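Local coordinates for NDP-N-acetyl-D-galactosaminuronic acid dehydrogenase (Methanosarcina mazei Go1, PDB 3G79), which probably catalyses the NAD-dependent two-step oxidation of UDP-N-acetylmannosamine to the corresponding uronic acid, at residues A[152-157]-A[230-235]; A[241-246]-A[292-297]; A[317-320]-A[326-329]; A[347-352]-A[414-419]. All coordinates share one frame; numbering follows the deposited sequence.

Contact 1 (A[152-157]-A[230-235])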
loop_
_atom_site.group_PDB
_atom_site.type_symbol
_atom_site.label_atom_id
_atom_site.label_comp_id
_atom_site.label_asym_id
_atom_site.label_seq_id
_atom_site.Cartn_x
_atom_site.Cartn_y
_atom_site.Cartn_z
ATOM N N GLY A 152 -18.603 2.179 15.993
ATOM C CA GLY A 152 -19.317 2.901 17.039
ATOM C C GLY A 152 -20.619 2.211 17.414
ATOM O O GLY A 152 -21.264 2.577 18.376
ATOM N N THR A 153 -20.997 1.198 16.645
ATOM C CA THR A 153 -22.210 0.433 16.904
ATOM C C THR A 153 -22.182 -0.348 18.254
ATOM O O THR A 153 -23.101 -0.206 19.088
ATOM C CB THR A 153 -22.494 -0.489 15.700
ATOM O OG1 THR A 153 -22.512 0.300 14.491
ATOM C CG2 THR A 153 -23.810 -1.268 15.893
ATOM N N THR A 154 -21.134 -1.141 18.491
ATOM C CA THR A 154 -21.024 -1.867 19.748
ATOM C C THR A 154 -21.188 -0.983 20.990
ATOM O O THR A 154 -22.093 -1.233 21.808
ATOM C CB THR A 154 -19.741 -2.691 19.838
ATOM O OG1 THR A 154 -19.650 -3.464 18.662
ATOM C CG2 THR A 154 -19.775 -3.669 21.027
ATOM N N GLU A 155 -20.315 0.019 21.127
ATOM C CA GLU A 155 -20.315 0.905 22.304
ATOM C C GLU A 155 -21.478 1.894 22.236
ATOM O O GLU A 155 -21.808 2.536 23.223
ATOM C CB GLU A 155 -19.012 1.705 22.402
ATOM C CG GLU A 155 -17.734 0.885 22.457
ATOM C CD GLU A 155 -17.311 0.548 23.858
ATOM O OE1 GLU A 155 -18.071 0.882 24.803
ATOM O OE2 GLU A 155 -16.228 -0.062 24.035
ATOM N N GLY A 156 -22.081 2.034 21.067
ATOM C CA GLY A 156 -23.194 2.938 20.889
ATOM C C GLY A 156 -24.510 2.202 20.981
ATOM O O GLY A 156 -24.928 1.838 22.059
ATOM N N MET A 157 -25.159 1.951 19.853
ATOM C CA MET A 157 -26.539 1.495 19.940
ATOM C C MET A 157 -26.700 0.073 20.415
ATOM O O MET A 157 -27.709 -0.254 21.030
ATOM C CB MET A 157 -27.386 1.777 18.675
ATOM C CG MET A 157 -26.848 1.341 17.330
ATOM S SD MET A 157 -28.219 0.803 16.232
ATOM C CE MET A 157 -27.915 -0.967 16.456
ATOM N N ALA A 230 -11.965 -1.222 18.047
ATOM C CA ALA A 230 -10.829 -1.528 17.159
ATOM C C ALA A 230 -11.205 -2.635 16.165
ATOM O O ALA A 230 -10.806 -2.614 15.014
ATOM C CB ALA A 230 -9.640 -1.923 17.972
ATOM N N ALA A 231 -12.026 -3.571 16.622
ATOM C CA ALA A 231 -12.529 -4.643 15.781
ATOM C C ALA A 231 -13.318 -4.066 14.657
ATOM O O ALA A 231 -13.112 -4.443 13.558
ATOM C CB ALA A 231 -13.403 -5.675 16.613
ATOM N N GLU A 232 -14.234 -3.140 14.944
ATOM C CA GLU A 232 -15.100 -2.527 13.918
ATOM C C GLU A 232 -14.311 -1.729 12.890
ATOM O O GLU A 232 -14.628 -1.748 11.697
ATOM C CB GLU A 232 -16.141 -1.595 14.554
ATOM C CG GLU A 232 -17.301 -2.288 15.333
ATOM C CD GLU A 232 -17.867 -1.324 16.329
ATOM O OE1 GLU A 232 -17.162 -0.342 16.619
ATOM O OE2 GLU A 232 -18.995 -1.474 16.774
ATOM N N VAL A 233 -13.314 -1.002 13.371
ATOM C CA VAL A 233 -12.416 -0.232 12.536
ATOM C C VAL A 233 -11.543 -1.117 11.663
ATOM O O VAL A 233 -11.241 -0.778 10.531
ATOM C CB VAL A 233 -11.584 0.706 13.412
ATOM C CG1 VAL A 233 -10.439 1.298 12.667
ATOM C CG2 VAL A 233 -12.513 1.791 13.945
ATOM N N THR A 234 -11.203 -2.290 12.155
ATOM C CA THR A 234 -10.371 -3.206 11.365
ATOM C C THR A 234 -10.951 -3.526 10.012
ATOM O O THR A 234 -10.251 -3.395 8.990
ATOM C CB THR A 234 -10.103 -4.517 12.093
ATOM O OG1 THR A 234 -9.285 -4.256 13.243
ATOM C CG2 THR A 234 -9.404 -5.533 11.127
ATOM N N LYS A 235 -12.227 -3.908 10.001
ATOM C CA LYS A 235 -12.912 -4.183 8.750
ATOM C C LYS A 235 -13.064 -2.970 7.830
ATOM O O LYS A 235 -12.972 -3.112 6.599
ATOM C CB LYS A 235 -14.247 -4.917 9.011
ATOM C CG LYS A 235 -15.463 -4.345 8.368
ATOM C CD LYS A 235 -15.623 -4.614 6.880
ATOM C CE LYS A 235 -16.890 -3.789 6.474
ATOM N NZ LYS A 235 -17.439 -3.915 5.103
#
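Glu232 spreads its carboxylate over the backbone and one hydroxyl of residues 152-154, and three hydrogen bonds define the grip. Gly152 N reaches Glu232 OE1 at 3.0 Å with an almost straight N-H line (177°), although it comes from above the carboxylate plane. Glu232 OE2 takes two donors: Thr154 N at 2.8 Å (171°), close to the C-O axis, and Thr154 OG1, also at 2.8 Å but well above the plane. Thr153 N is 3.3 Å from Glu232 OE2, yet its angle is too poor for a bond. With CG beside its backbone N (chi1 -72°) and the chain extended beyond it, Glu232 spans the gap between the two backbones. The contact joins the start of helix 154-166, in the Rossmann-type NAD-binding domain, to the long helix 228-258 that enters the central domain; the amides at the start of helix 154-166 would probably favour a carboxylate. Were Glu232 replaced by alanine, Gly152 N, Thr154 N and Thr154 OG1 would probably lose these acceptors and a gap would open between loop and helix. Further out, Ile149 and His178 pack against both Glu232 and Thr154, while Thr153 OG1 bonds back to Thr150 O. Gly152 has a positive phi and psi near zero, where a CB would press on the preceding carbonyl oxygen. On the long helix, Ala230 and Val233 pack against Val266 and Ile261 of the second subunit.

Contact 2 (A[241-246]-A[292-297])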
loop_
_atom_site.group_PDB
_atom_site.type_symbol
_atom_site.label_atom_id
_atom_site.label_comp_id
_atom_site.label_asym_id
_atom_site.label_seq_id
_atom_site.Cartn_x
_atom_site.Cartn_y
_atom_site.Cartn_z
ATOM N N PHE A 241 -7.773 0.719 2.936
ATOM C CA PHE A 241 -6.386 0.591 2.518
ATOM C C PHE A 241 -6.308 -0.036 1.138
ATOM O O PHE A 241 -5.524 0.413 0.312
ATOM C CB PHE A 241 -5.579 -0.183 3.575
ATOM C CG PHE A 241 -5.044 0.694 4.651
ATOM C CD1 PHE A 241 -5.853 1.642 5.260
ATOM C CD2 PHE A 241 -3.718 0.622 5.026
ATOM C CE1 PHE A 241 -5.352 2.477 6.244
ATOM C CE2 PHE A 241 -3.209 1.468 6.000
ATOM C CZ PHE A 241 -4.021 2.380 6.617
ATOM N N ARG A 242 -7.161 -1.036 0.884
ATOM C CA ARG A 242 -7.287 -1.639 -0.454
ATOM C C ARG A 242 -7.728 -0.578 -1.451
ATOM O O ARG A 242 -7.095 -0.416 -2.484
ATOM C CB ARG A 242 -8.239 -2.884 -0.516
ATOM C CG ARG A 242 -8.670 -3.252 -1.966
ATOM C CD ARG A 242 -9.126 -4.708 -2.207
ATOM N NE ARG A 242 -7.955 -5.537 -2.433
ATOM C CZ ARG A 242 -7.729 -6.305 -3.497
ATOM N NH1 ARG A 242 -8.635 -6.433 -4.472
ATOM N NH2 ARG A 242 -6.578 -6.962 -3.558
ATOM N N ASP A 243 -8.783 0.157 -1.109
ATOM C CA ASP A 243 -9.307 1.215 -1.946
ATOM C C ASP A 243 -8.227 2.223 -2.282
ATOM O O ASP A 243 -8.076 2.644 -3.413
ATOM C CB ASP A 243 -10.510 1.882 -1.275
ATOM C CG ASP A 243 -11.172 2.904 -2.162
ATOM O OD1 ASP A 243 -11.272 2.676 -3.383
ATOM O OD2 ASP A 243 -11.598 3.951 -1.655
ATOM N N LEU A 244 -7.444 2.586 -1.298
ATOM C CA LEU A 244 -6.283 3.437 -1.525
ATOM C C LEU A 244 -5.211 2.813 -2.423
ATOM O O LEU A 244 -4.645 3.530 -3.266
ATOM C CB LEU A 244 -5.686 3.893 -0.191
ATOM C CG LEU A 244 -4.361 4.652 -0.319
ATOM C CD1 LEU A 244 -4.546 6.030 -1.001
ATOM C CD2 LEU A 244 -3.728 4.819 1.022
ATOM N N GLN A 245 -4.929 1.509 -2.287
ATOM C CA GLN A 245 -3.916 0.933 -3.195
ATOM C C GLN A 245 -4.373 0.977 -4.638
ATOM O O GLN A 245 -3.561 1.078 -5.586
ATOM C CB GLN A 245 -3.315 -0.442 -2.790
ATOM C CG GLN A 245 -4.231 -1.453 -2.210
ATOM C CD GLN A 245 -3.559 -2.620 -1.396
ATOM O OE1 GLN A 245 -4.187 -3.132 -0.439
ATOM N NE2 GLN A 245 -2.334 -3.038 -1.775
ATOM N N ILE A 246 -5.688 0.956 -4.814
ATOM C CA ILE A 246 -6.244 0.956 -6.143
ATOM C C ILE A 246 -6.194 2.367 -6.671
ATOM O O ILE A 246 -5.927 2.604 -7.844
ATOM C CB ILE A 246 -7.671 0.443 -6.128
ATOM C CG1 ILE A 246 -7.685 -1.086 -6.043
ATOM C CG2 ILE A 246 -8.491 0.958 -7.393
ATOM C CD1 ILE A 246 -9.090 -1.623 -5.643
ATOM N N HIS A 292 -19.816 -2.760 -2.145
ATOM C CA HIS A 292 -20.316 -1.947 -1.051
ATOM C C HIS A 292 -19.166 -1.434 -0.222
ATOM O O HIS A 292 -18.934 -0.223 -0.134
ATOM C CB HIS A 292 -21.263 -2.734 -0.162
ATOM C CG HIS A 292 -22.562 -3.042 -0.808
ATOM N ND1 HIS A 292 -23.397 -2.056 -1.296
ATOM C CD2 HIS A 292 -23.183 -4.223 -1.050
ATOM C CE1 HIS A 292 -24.476 -2.619 -1.819
ATOM N NE2 HIS A 292 -24.372 -3.932 -1.680
ATOM N N CYS A 293 -18.464 -2.386 0.391
ATOM C CA CYS A 293 -17.323 -2.143 1.294
ATOM C C CYS A 293 -16.343 -1.116 0.735
ATOM O O CYS A 293 -16.268 -0.015 1.239
ATOM C CB CYS A 293 -16.621 -3.475 1.625
ATOM S SG CYS A 293 -17.694 -4.522 2.647
ATOM N N LEU A 294 -15.660 -1.488 -0.338
ATOM C CA LEU A 294 -14.673 -0.662 -1.014
ATOM C C LEU A 294 -15.090 0.768 -1.345
ATOM O O LEU A 294 -14.244 1.645 -1.372
ATOM C CB LEU A 294 -14.214 -1.367 -2.303
ATOM C CG LEU A 294 -13.018 -2.300 -2.219
ATOM C CD1 LEU A 294 -12.769 -3.001 -3.557
ATOM C CD2 LEU A 294 -11.786 -1.509 -1.809
ATOM N N THR A 295 -16.378 0.991 -1.628
ATOM C CA THR A 295 -16.883 2.317 -1.985
ATOM C C THR A 295 -17.428 3.110 -0.769
ATOM O O THR A 295 -17.642 4.308 -0.845
ATOM C CB THR A 295 -18.017 2.234 -3.089
ATOM O OG1 THR A 295 -19.026 1.287 -2.726
ATOM C CG2 THR A 295 -17.476 1.819 -4.430
ATOM N N LYS A 296 -17.654 2.457 0.360
ATOM C CA LYS A 296 -18.453 3.077 1.416
ATOM C C LYS A 296 -17.748 3.151 2.735
ATOM O O LYS A 296 -18.069 3.988 3.569
ATOM C CB LYS A 296 -19.768 2.336 1.607
ATOM C CG LYS A 296 -20.835 2.900 0.779
ATOM C CD LYS A 296 -21.587 1.823 0.060
ATOM C CE LYS A 296 -22.538 1.049 0.969
ATOM N NZ LYS A 296 -23.752 0.689 0.178
ATOM N N ASP A 297 -16.805 2.259 2.936
ATOM C CA ASP A 297 -16.163 2.146 4.214
ATOM C C ASP A 297 -15.441 3.428 4.604
ATOM O O ASP A 297 -15.421 3.758 5.766
ATOM C CB ASP A 297 -15.224 0.905 4.258
ATOM C CG ASP A 297 -15.985 -0.415 4.561
ATOM O OD1 ASP A 297 -17.240 -0.410 4.593
ATOM O OD2 ASP A 297 -15.336 -1.464 4.791
#
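Leu294 contributes the most buried surface here, its CD2 methyl lying against Arg242 and Asp243 where two helices of the central domain cross. The short axes of 241-246 and 293-297 pass 9.2 Å apart at -103°, a nearly perpendicular helix-helix packing. Such a crossing confines the contact to a small patch, and the CA atoms of Asp243 and Leu294 come within 5.8 Å. Leu294 CD2 is 3.5 Å from Asp243 N and 3.7 Å from Asp243 CB. The same methyl also meets the aliphatic part of Arg242: with CG anti to the backbone N (chi1 164°), the stem crosses the leucine at a slant and Arg242 CG lies 3.6 Å from Leu294 CD2. Asp243 also faces the backbone of Leu294, with its CG 3.4 Å from Leu294 O. Two acceptor groups would not normally be drawn together, and the carboxylate has its partners elsewhere: OD1 makes a salt bridge with Arg326 NH1 and a hydrogen bond with Asn329 ND2. The positive charge of Arg326 would probably ease the closeness of carboxylate and carbonyl. Arg242 packs in addition on Gly277 of the second subunit. A looser apolar touch extends the patch by one helical turn, Ile246 CD1 lying 4.4 Å from Leu294 CD1.

Contact 3 (A[317-320]-A[326-329])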
loop_
_atom_site.group_PDB
_atom_site.type_symbol
_atom_site.label_atom_id
_atom_site.label_comp_id
_atom_site.label_asym_id
_atom_site.label_seq_id
_atom_site.Cartn_x
_atom_site.Cartn_y
_atom_site.Cartn_z
ATOM N N GLY A 317 -5.898 22.315 6.553
ATOM C CA GLY A 317 -6.407 22.302 5.189
ATOM C C GLY A 317 -6.838 20.906 4.775
ATOM O O GLY A 317 -8.023 20.681 4.489
ATOM N N ALA A 318 -5.883 19.964 4.715
ATOM C CA ALA A 318 -6.219 18.535 4.772
ATOM C C ALA A 318 -6.765 17.903 3.514
ATOM O O ALA A 318 -6.220 18.008 2.444
ATOM C CB ALA A 318 -7.220 18.286 5.922
ATOM N N ASP A 319 -7.909 17.272 3.677
ATOM C CA ASP A 319 -8.364 16.174 2.835
ATOM C C ASP A 319 -7.663 14.962 3.373
ATOM O O ASP A 319 -6.435 14.880 3.407
ATOM C CB ASP A 319 -8.137 16.389 1.340
ATOM C CG ASP A 319 -9.175 17.327 0.709
ATOM O OD1 ASP A 319 -9.822 18.109 1.461
ATOM O OD2 ASP A 319 -9.325 17.292 -0.546
ATOM N N SER A 320 -8.490 14.083 3.917
ATOM C CA SER A 320 -8.114 12.769 4.307
ATOM C C SER A 320 -7.612 12.154 3.049
ATOM O O SER A 320 -8.249 12.265 1.979
ATOM C CB SER A 320 -9.355 12.040 4.749
ATOM O OG SER A 320 -9.176 10.636 4.811
ATOM N N ARG A 326 -11.165 7.868 -2.669
ATOM C CA ARG A 326 -12.520 7.677 -3.206
ATOM C C ARG A 326 -12.740 8.502 -4.488
ATOM O O ARG A 326 -13.433 8.057 -5.406
ATOM C CB ARG A 326 -13.596 8.002 -2.154
ATOM C CG ARG A 326 -13.795 6.938 -1.048
ATOM C CD ARG A 326 -13.972 5.506 -1.601
ATOM N NE ARG A 326 -14.816 5.510 -2.785
ATOM C CZ ARG A 326 -14.667 4.720 -3.828
ATOM N NH1 ARG A 326 -13.718 3.778 -3.894
ATOM N NH2 ARG A 326 -15.510 4.846 -4.816
ATOM N N LYS A 327 -12.123 9.678 -4.581
ATOM C CA LYS A 327 -12.388 10.524 -5.746
ATOM C C LYS A 327 -11.598 10.099 -6.988
ATOM O O LYS A 327 -12.092 10.244 -8.124
ATOM C CB LYS A 327 -12.134 11.982 -5.441
ATOM C CG LYS A 327 -13.122 12.641 -4.502
ATOM C CD LYS A 327 -12.504 14.009 -4.131
ATOM C CE LYS A 327 -13.299 14.805 -3.102
ATOM N NZ LYS A 327 -12.365 15.804 -2.547
ATOM N N VAL A 328 -10.371 9.609 -6.779
ATOM C CA VAL A 328 -9.540 9.093 -7.869
ATOM C C VAL A 328 -10.338 7.933 -8.483
ATOM O O VAL A 328 -10.765 7.988 -9.650
ATOM C CB VAL A 328 -8.118 8.712 -7.377
ATOM C CG1 VAL A 328 -7.348 7.910 -8.398
ATOM C CG2 VAL A 328 -7.335 9.950 -7.060
ATOM N N ASN A 329 -10.638 6.944 -7.663
ATOM C CA ASN A 329 -11.391 5.785 -8.087
ATOM C C ASN A 329 -12.785 6.087 -8.688
ATOM O O ASN A 329 -13.187 5.415 -9.656
ATOM C CB ASN A 329 -11.470 4.799 -6.924
ATOM C CG ASN A 329 -10.115 4.136 -6.614
ATOM O OD1 ASN A 329 -9.199 4.105 -7.455
ATOM N ND2 ASN A 329 -9.989 3.593 -5.399
#
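Asp319 and Lys327 face each other through a long salt bridge, Asp319 OD2 to Lys327 NZ at 3.9 Å, with no hydrogen bond between them. Along 326-329, Arg326 comes first and takes no part in the contact; its NH2 pairs with Asp330. Lys327 then makes the whole of the contact. Its CG stands beside the backbone N (chi1 -70°) and the rest of the chain is extended, which carries NZ out toward the aspartate, across part of the 11.0 Å between the CA atoms of Asp319 and Lys327. The two side chains cross at about a right angle, and NZ favours one carboxylate oxygen, since Asp319 OD1 lies 5.3 Å from Lys327 NZ. Both residues are exposed, so the attraction is probably screened by solvent and modest. Val328 packs on Ala247, and on Tyr314 of the second subunit. Asn329, buried, gives its OD1 to Asn250 ND2. The residue after Asp319, Ser320, is the N-cap of helix 321-345, its OG accepting from Tyr322 N. The charge pair spans from the residue before the N-cap to the second turn, at most a weak link, on a helix that packs against helices 228-258 and 293-305.

Contact 4 (A[347-352]-A[414-419])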
loop_
_atom_site.group_PDB
_atom_site.type_symbol
_atom_site.label_atom_id
_atom_site.label_comp_id
_atom_site.label_asym_id
_atom_site.label_seq_id
_atom_site.Cartn_x
_atom_site.Cartn_y
_atom_site.Cartn_z
ATOM N N LEU A 347 -10.682 10.237 -35.454
ATOM C CA LEU A 347 -11.350 9.949 -36.713
ATOM C C LEU A 347 -12.232 11.082 -37.224
ATOM O O LEU A 347 -12.803 10.971 -38.305
ATOM C CB LEU A 347 -12.189 8.700 -36.576
ATOM C CG LEU A 347 -11.400 7.461 -36.164
ATOM C CD1 LEU A 347 -12.374 6.329 -35.919
ATOM C CD2 LEU A 347 -10.336 7.103 -37.216
ATOM N N GLY A 348 -12.338 12.172 -36.480
ATOM C CA GLY A 348 -13.364 13.152 -36.779
ATOM C C GLY A 348 -14.803 12.716 -36.454
ATOM O O GLY A 348 -15.755 13.312 -36.994
ATOM N N LYS A 349 -14.963 11.699 -35.590
ATOM C CA LYS A 349 -16.271 11.324 -34.986
ATOM C C LYS A 349 -16.511 11.897 -33.572
ATOM O O LYS A 349 -15.570 12.220 -32.855
ATOM C CB LYS A 349 -16.464 9.799 -34.970
ATOM C CG LYS A 349 -16.284 9.138 -36.323
ATOM C CD LYS A 349 -15.884 7.679 -36.175
ATOM C CE LYS A 349 -16.981 6.687 -36.581
ATOM N NZ LYS A 349 -16.459 5.271 -36.812
ATOM N N LYS A 350 -17.778 12.017 -33.188
ATOM C CA LYS A 350 -18.196 12.546 -31.878
ATOM C C LYS A 350 -19.146 11.579 -31.172
ATOM O O LYS A 350 -19.905 10.860 -31.809
ATOM C CB LYS A 350 -18.934 13.882 -32.042
ATOM C CG LYS A 350 -18.309 14.910 -33.031
ATOM C CD LYS A 350 -17.151 15.711 -32.395
ATOM C CE LYS A 350 -16.479 16.652 -33.404
ATOM N NZ LYS A 350 -15.537 17.577 -32.685
ATOM N N MET A 351 -19.147 11.587 -29.849
ATOM C CA MET A 351 -20.017 10.660 -29.112
ATOM C C MET A 351 -21.449 10.626 -29.636
ATOM O O MET A 351 -22.031 9.531 -29.809
ATOM C CB MET A 351 -19.986 10.940 -27.603
ATOM C CG MET A 351 -20.606 9.835 -26.722
ATOM S SD MET A 351 -19.898 8.178 -26.917
ATOM C CE MET A 351 -18.297 8.423 -26.173
ATOM N N ASP A 352 -22.005 11.799 -29.913
ATOM C CA ASP A 352 -23.397 11.914 -30.362
ATOM C C ASP A 352 -23.666 11.174 -31.700
ATOM O O ASP A 352 -22.949 11.363 -32.693
ATOM C CB ASP A 352 -23.806 13.396 -30.462
ATOM C CG ASP A 352 -25.298 13.597 -30.753
ATOM O OD1 ASP A 352 -26.115 12.636 -30.691
ATOM O OD2 ASP A 352 -25.662 14.754 -31.062
ATOM N N ASN A 414 -22.110 -3.089 -35.866
ATOM C CA ASN A 414 -22.292 -1.681 -36.227
ATOM C C ASN A 414 -21.783 -0.651 -35.192
ATOM O O ASN A 414 -22.029 0.545 -35.321
ATOM C CB ASN A 414 -23.754 -1.434 -36.638
ATOM C CG ASN A 414 -24.154 -2.269 -37.848
ATOM O OD1 ASN A 414 -23.326 -2.542 -38.714
ATOM N ND2 ASN A 414 -25.415 -2.688 -37.909
ATOM N N ALA A 415 -21.048 -1.109 -34.186
ATOM C CA ALA A 415 -20.607 -0.222 -33.117
ATOM C C ALA A 415 -19.406 0.657 -33.489
ATOM O O ALA A 415 -18.439 0.190 -34.065
ATOM C CB ALA A 415 -20.324 -1.011 -31.871
ATOM N N ASP A 416 -19.487 1.938 -33.152
ATOM C CA ASP A 416 -18.383 2.881 -33.387
ATOM C C ASP A 416 -17.242 2.668 -32.407
ATOM O O ASP A 416 -16.091 2.690 -32.808
ATOM C CB ASP A 416 -18.876 4.337 -33.347
ATOM C CG ASP A 416 -19.878 4.628 -34.447
ATOM O OD1 ASP A 416 -19.448 4.932 -35.574
ATOM O OD2 ASP A 416 -21.099 4.536 -34.204
ATOM N N ALA A 417 -17.571 2.442 -31.136
ATOM C CA ALA A 417 -16.572 2.184 -30.107
ATOM C C ALA A 417 -16.817 0.863 -29.408
ATOM O O ALA A 417 -17.954 0.544 -29.096
ATOM C CB ALA A 417 -16.573 3.298 -29.097
ATOM N N ILE A 418 -15.752 0.089 -29.192
ATOM C CA ILE A 418 -15.818 -1.100 -28.373
ATOM C C ILE A 418 -15.043 -0.821 -27.076
ATOM O O ILE A 418 -13.829 -0.525 -27.099
ATOM C CB ILE A 418 -15.273 -2.351 -29.100
ATOM C CG1 ILE A 418 -16.121 -2.703 -30.302
ATOM C CG2 ILE A 418 -15.236 -3.572 -28.167
ATOM C CD1 ILE A 418 -15.324 -3.312 -31.403
ATOM N N VAL A 419 -15.757 -0.920 -25.957
ATOM C CA VAL A 419 -15.282 -0.438 -24.667
ATOM C C VAL A 419 -15.332 -1.544 -23.590
ATOM O O VAL A 419 -16.383 -2.110 -23.304
ATOM C CB VAL A 419 -16.079 0.789 -24.245
ATOM C CG1 VAL A 419 -15.506 1.386 -22.995
ATOM C CG2 VAL A 419 -16.041 1.834 -25.377
#
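This is a surface salt bridge, Lys349 to Asp416, on the C-terminal UDP-binding domain at the start of two neighbouring central strands, in a parallel sheet with the Rossmann-like strand order. It links the loop that leads from helix 321-345 into strand 355-359 with the residue just before strand 417-420, the neighbour of 355-359 in the sheet. Gly348 closes the helix in a Schellman motif, its positive phi ending the helical turn, and Lys349 follows directly. The CA atoms of Lys349 and Asp416 are 8.8 Å apart, and both side chains point across the contact. The lysine chain bends at chi3 (110°) and comes obliquely upon the carboxylate. Lys349 NZ lies 3.3 Å from Asp416 OD1 but 5.4 Å from Asp416 OD2, evidence that one oxygen carries the ion pair. The other oxygen is engaged separately: OD2 accepts a hydrogen bond from Lys355 N, which probably restrains the rotation of the carboxylate. Lys441 NZ adds a long, weak ion pair to OD1, giving the aspartate positive charge from two lysines. The Lys349 stem packs on Leu344 of the preceding helix. At the tip the approach is partly through carbon, with Lys349 CE 3.2 Å from Asp416 OD1.

In the fold
Contacts 1 and 2 share helix 228-258, with centres 18 Å apart, and Lys235 NZ comes near Asp297 OD2, a doubtful pair because that amine is modelled too close to Cys293 SG. Contact 3 lies 12 Å from contact 2, centre to centre, and Asp243 connects them through its bonds to the helix 321-345. All three touch the second subunit; contact 4 does not. Its centre is 49 Å from that of contact 1, on the opposite side of the chain's centre, which reflects an NAD-binding and a UDP-binding domain bridged by the central helices. As in relatives, the reaction probably takes place between those domains, and segment 292-297 of contact 2 probably borders that cleft.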